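Local structure of succinylglutamate desuccinylase (Chromobacterium violaceum, 1YW4) at residues Cys82-Val86 / Phe135-Ala139; Asn106-Ala112 / Ala195-Phe201. The protein probably hydrolyses N-succinylglutamate to succinate and glutamate, the last step of arginine degradation by the AST pathway, using one zinc ion per subunit. All blocks are in the same frame, centred on the assembly; numbering follows the deposited sequence.

Contact 1: residues Cys82-Val86 / Phe135-Ala139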
# COMPACT_ATOMS: atom_id res chain seq x y z
N CYS A 82 21.39 -30.79 4.45
CA CYS A 82 19.97 -30.55 4.23
C CYS A 82 19.46 -31.55 3.21
O CYS A 82 20.23 -32.19 2.51
CB CYS A 82 19.72 -29.15 3.64
SG CYS A 82 20.51 -27.75 4.42
N ARG A 83 18.14 -31.69 3.15
CA ARG A 83 17.52 -32.55 2.15
C ARG A 83 17.51 -31.62 0.94
O ARG A 83 16.87 -30.58 0.97
CB ARG A 83 16.09 -32.89 2.53
CG ARG A 83 15.96 -33.82 3.73
CD ARG A 83 14.50 -34.15 3.99
NE ARG A 83 13.93 -35.03 2.97
CZ ARG A 83 12.83 -34.73 2.27
NH1 ARG A 83 12.37 -35.59 1.38
NH2 ARG A 83 12.21 -33.58 2.44
N LEU A 84 18.22 -32.01 -0.11
CA LEU A 84 18.32 -31.19 -1.31
C LEU A 84 17.77 -31.83 -2.58
O LEU A 84 18.14 -32.94 -2.94
CB LEU A 84 19.79 -30.81 -1.55
CG LEU A 84 20.19 -30.15 -2.87
CD1 LEU A 84 19.48 -28.81 -3.00
CD2 LEU A 84 21.70 -29.95 -2.95
N LEU A 85 16.89 -31.11 -3.26
CA LEU A 85 16.36 -31.58 -4.53
C LEU A 85 16.72 -30.53 -5.59
O LEU A 85 16.32 -29.37 -5.47
CB LEU A 85 14.85 -31.74 -4.47
CG LEU A 85 14.18 -32.11 -5.80
CD1 LEU A 85 14.81 -33.36 -6.41
CD2 LEU A 85 12.69 -32.35 -5.54
N VAL A 86 17.49 -30.93 -6.60
CA VAL A 86 17.86 -30.03 -7.68
C VAL A 86 17.07 -30.40 -8.92
O VAL A 86 16.96 -31.58 -9.28
CB VAL A 86 19.36 -30.12 -8.03
CG1 VAL A 86 19.67 -29.27 -9.25
CG2 VAL A 86 20.21 -29.63 -6.84
N PHE A 135 8.48 -34.39 -2.38
CA PHE A 135 9.70 -34.01 -1.69
C PHE A 135 9.39 -33.24 -0.41
O PHE A 135 9.94 -33.53 0.65
CB PHE A 135 10.56 -33.12 -2.58
CG PHE A 135 11.81 -32.61 -1.92
CD1 PHE A 135 12.85 -33.48 -1.61
CD2 PHE A 135 11.96 -31.25 -1.64
CE1 PHE A 135 14.03 -33.01 -1.04
CE2 PHE A 135 13.14 -30.77 -1.07
CZ PHE A 135 14.18 -31.65 -0.78
N PHE A 136 8.53 -32.24 -0.52
CA PHE A 136 8.22 -31.44 0.65
C PHE A 136 7.32 -32.14 1.65
O PHE A 136 7.33 -31.81 2.84
CB PHE A 136 7.62 -30.10 0.24
CG PHE A 136 8.63 -29.10 -0.24
CD1 PHE A 136 9.74 -28.77 0.55
CD2 PHE A 136 8.47 -28.47 -1.47
CE1 PHE A 136 10.66 -27.82 0.12
CE2 PHE A 136 9.39 -27.53 -1.90
CZ PHE A 136 10.48 -27.20 -1.11
N ALA A 137 6.55 -33.11 1.19
CA ALA A 137 5.65 -33.84 2.08
C ALA A 137 6.48 -34.59 3.13
O ALA A 137 6.01 -34.82 4.25
CB ALA A 137 4.80 -34.82 1.27
N GLY A 138 7.70 -34.95 2.76
CA GLY A 138 8.58 -35.67 3.68
C GLY A 138 9.40 -34.76 4.57
O GLY A 138 10.13 -35.22 5.44
N ALA A 139 9.26 -33.45 4.36
CA ALA A 139 10.00 -32.48 5.15
C ALA A 139 9.48 -32.36 6.59
O ALA A 139 8.28 -32.31 6.82
CB ALA A 139 9.95 -31.12 4.47
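R83 passes over the F135 ring and ends on that residue's carbonyl oxygen. R83 CB starts beside the tip of the ring, 4.0 Å from F135 CZ. The chain then runs out straight and bends at chi3 (71°), which turns the guanidinium back onto the ring. NE bonds to G41 O. R83 CZ lies 4.5 Å from the centroid of the F135 ring, off its centre, and the planes are 23° apart, so this is a stacked cation-pi pair. The contact seats the last turn of helix 120-137 on strand 83-88 and its neighbours 36-39 and 48-53, within the alpha/beta catalytic domain of this zinc exopeptidase-like family. At the tip both terminal nitrogens take one acceptor lying in the guanidinium plane: R83 NH1 is 3.3 Å from F135 O, on a lone pair, while R83 NH2 makes the shorter and straighter bond to F135 O (2.9 Å, 161°). R83 NH2 also hydrogen-bonds to S48 OG, and G138 lies over the guanidinium face turned from F135. The other face of the F135 ring receives L85, whose CB sits 3.7 Å from the ring centroid, nearly on the normal, with L85 CD2 3.7 Å from F135 CB.

Contact 2: residues Asn106-Ala112 / Ala195-Phe201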
# COMPACT_ATOMS: atom_id res chain seq x y z
N ASN A 106 6.99 -21.47 -17.08
CA ASN A 106 6.61 -20.80 -15.86
C ASN A 106 5.24 -20.16 -15.94
O ASN A 106 4.90 -19.25 -15.19
CB ASN A 106 7.65 -19.78 -15.41
CG ASN A 106 7.82 -19.79 -13.90
OD1 ASN A 106 7.52 -20.79 -13.25
ND2 ASN A 106 8.30 -18.69 -13.33
N ARG A 107 4.46 -20.64 -16.89
CA ARG A 107 3.08 -20.21 -17.06
C ARG A 107 2.25 -21.50 -17.04
O ARG A 107 1.03 -21.46 -17.22
CB ARG A 107 2.89 -19.49 -18.40
CG ARG A 107 3.49 -18.10 -18.47
CD ARG A 107 3.12 -17.45 -19.79
NE ARG A 107 1.66 -17.43 -19.98
CZ ARG A 107 1.06 -17.21 -21.14
NH1 ARG A 107 -0.26 -17.21 -21.22
NH2 ARG A 107 1.79 -17.01 -22.24
N LEU A 108 2.91 -22.63 -16.82
CA LEU A 108 2.22 -23.92 -16.80
C LEU A 108 2.10 -24.61 -15.44
O LEU A 108 1.58 -25.73 -15.35
CB LEU A 108 2.88 -24.88 -17.79
CG LEU A 108 2.71 -24.52 -19.27
CD1 LEU A 108 3.54 -25.47 -20.11
CD2 LEU A 108 1.23 -24.60 -19.66
N PHE A 109 2.58 -23.95 -14.39
CA PHE A 109 2.47 -24.51 -13.05
C PHE A 109 1.14 -24.10 -12.42
O PHE A 109 0.32 -23.43 -13.05
CB PHE A 109 3.64 -24.04 -12.17
CG PHE A 109 4.97 -24.63 -12.57
CD1 PHE A 109 5.87 -23.89 -13.34
CD2 PHE A 109 5.31 -25.93 -12.19
CE1 PHE A 109 7.10 -24.44 -13.73
CE2 PHE A 109 6.54 -26.50 -12.57
CZ PHE A 109 7.44 -25.75 -13.35
N ASN A 110 0.94 -24.51 -11.16
CA ASN A 110 -0.30 -24.23 -10.44
C ASN A 110 -1.46 -24.91 -11.16
O ASN A 110 -2.60 -24.44 -11.11
CB ASN A 110 -0.55 -22.72 -10.32
CG ASN A 110 -1.75 -22.38 -9.45
OD1 ASN A 110 -1.95 -22.97 -8.39
ND2 ASN A 110 -2.55 -21.41 -9.90
N GLY A 111 -1.15 -26.01 -11.84
CA GLY A 111 -2.17 -26.77 -12.55
C GLY A 111 -2.49 -26.29 -13.95
O GLY A 111 -3.25 -26.94 -14.66
N ALA A 112 -1.92 -25.16 -14.36
CA ALA A 112 -2.18 -24.60 -15.68
C ALA A 112 -1.78 -25.52 -16.84
O ALA A 112 -2.24 -25.33 -17.97
CB ALA A 112 -1.47 -23.25 -15.81
N ALA A 195 -0.56 -16.98 -9.22
CA ALA A 195 0.13 -17.03 -10.51
C ALA A 195 0.44 -18.47 -10.87
O ALA A 195 0.46 -19.34 -10.01
CB ALA A 195 1.43 -16.21 -10.45
N ASN A 196 0.69 -18.71 -12.15
CA ASN A 196 0.97 -20.06 -12.62
C ASN A 196 2.46 -20.32 -12.66
O ASN A 196 2.97 -20.96 -13.58
CB ASN A 196 0.34 -20.26 -13.99
CG ASN A 196 -1.15 -20.07 -13.95
OD1 ASN A 196 -1.80 -20.59 -13.05
ND2 ASN A 196 -1.70 -19.34 -14.91
N THR A 197 3.15 -19.82 -11.64
CA THR A 197 4.59 -19.97 -11.51
C THR A 197 4.96 -21.11 -10.58
O THR A 197 4.16 -21.55 -9.75
CB THR A 197 5.23 -18.70 -10.96
OG1 THR A 197 4.64 -18.39 -9.70
CG2 THR A 197 5.01 -17.54 -11.91
N PHE A 198 6.18 -21.61 -10.72
CA PHE A 198 6.62 -22.71 -9.89
C PHE A 198 6.68 -22.29 -8.42
O PHE A 198 6.27 -23.05 -7.54
CB PHE A 198 8.00 -23.19 -10.38
CG PHE A 198 8.36 -24.58 -9.90
CD1 PHE A 198 7.38 -25.44 -9.40
CD2 PHE A 198 9.68 -25.02 -9.96
CE1 PHE A 198 7.71 -26.73 -8.96
CE2 PHE A 198 10.02 -26.31 -9.53
CZ PHE A 198 9.03 -27.16 -9.02
N SER A 199 7.16 -21.08 -8.15
CA SER A 199 7.26 -20.62 -6.76
C SER A 199 5.88 -20.44 -6.11
O SER A 199 5.74 -20.59 -4.89
CB SER A 199 8.06 -19.31 -6.66
OG SER A 199 7.39 -18.23 -7.27
N TYR A 200 4.86 -20.12 -6.90
CA TYR A 200 3.53 -19.99 -6.34
C TYR A 200 3.04 -21.40 -5.98
O TYR A 200 2.53 -21.62 -4.88
CB TYR A 200 2.56 -19.37 -7.35
CG TYR A 200 1.15 -19.31 -6.82
CD1 TYR A 200 0.82 -18.48 -5.76
CD2 TYR A 200 0.15 -20.14 -7.34
CE1 TYR A 200 -0.45 -18.48 -5.21
CE2 TYR A 200 -1.13 -20.15 -6.80
CZ TYR A 200 -1.42 -19.31 -5.74
OH TYR A 200 -2.67 -19.31 -5.19
N PHE A 201 3.21 -22.34 -6.91
CA PHE A 201 2.78 -23.72 -6.68
C PHE A 201 3.34 -24.30 -5.39
O PHE A 201 2.60 -24.84 -4.57
CB PHE A 201 3.20 -24.63 -7.85
CG PHE A 201 2.95 -26.10 -7.58
CD1 PHE A 201 1.65 -26.61 -7.60
CD2 PHE A 201 4.00 -26.94 -7.22
CE1 PHE A 201 1.41 -27.95 -7.26
CE2 PHE A 201 3.77 -28.27 -6.87
CZ PHE A 201 2.46 -28.78 -6.89
O HOH W 1 8.76 -19.38 -10.08
O HOH W 2 0.32 -17.63 -16.80
O HOH W 3 -3.94 -22.63 -12.69
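N106 meets the start of helix 198-205 through its side-chain amide: N106 OD1 accepts from F198 N at 3.0 Å, with an N-H...O angle of 157° and the donor tilted from the carbonyl plane. That bond, with ND2 lying beside T197 CG2, helps define the amide's rotation. A water, accepting weakly from N106 ND2 and more firmly from S199 N, ties the same amide to the next helix residue.

Beside it, the F109 and F198 rings form an offset stack, centroids 4.3 Å apart and planes at 16°. F198 CB also sits over the F109 ring, 3.7 Å from its centroid. A backbone bond holds F109 close to segment 195-201: F109 N donates to N196 O at 3.1 Å, from above the carbonyl plane rather than on a lone pair.

Elsewhere in the contact, N110 and N196 bring their amides nearly coplanar, joined by a weak bond from N110 ND2 to N196 OD1 (3.3 Å). With its CG anti to the backbone N (chi1 -174°), N110 also sets OD1 at the edge of the Y200 ring, N110 OD1 being 3.3 Å from Y200 CE2, the two planes almost perpendicular. The Y200 hydroxyl bonds to H167.

Further out, a type I' turn from F109 to A112 shapes one loop, and T197 is the N-cap of the helix, its OG1 accepting from Y200 N. F198 meets H145 edge-to-face, and N106 touches H56 and H149, two of the zinc ligands. N106 O and N196 O approach to 3.0 Å, two acceptors with no bond between them; the F109 N-H given to N196 O may ease part of the repulsion. With OD1 engaged by the helix N-terminus, the N106 amide is held in a defined orientation against the zinc-ligand histidines, consistent with a second-shell role.

Overall arrangement
Both contacts belong to the catalytic domain, with centres 19 Å apart and nearest atoms about 7 Å apart, so they do not touch. Along the chain their segments alternate: 82-86, 106-112, 135-139, 195-201. Helix 120-137 connects them in space, since its C-terminal end and the residues just after it supply one side of contact 1 while E129, farther back, meets F109 and F201 of contact 2. Their relation to the metal differs. In contact 2 the N106 side chain comes within about 6 Å of the zinc ion and about 4 Å of the H56 and H149 side chains, whereas contact 1 lies away from the metal site, is largely buried and joins the helix end to the strands.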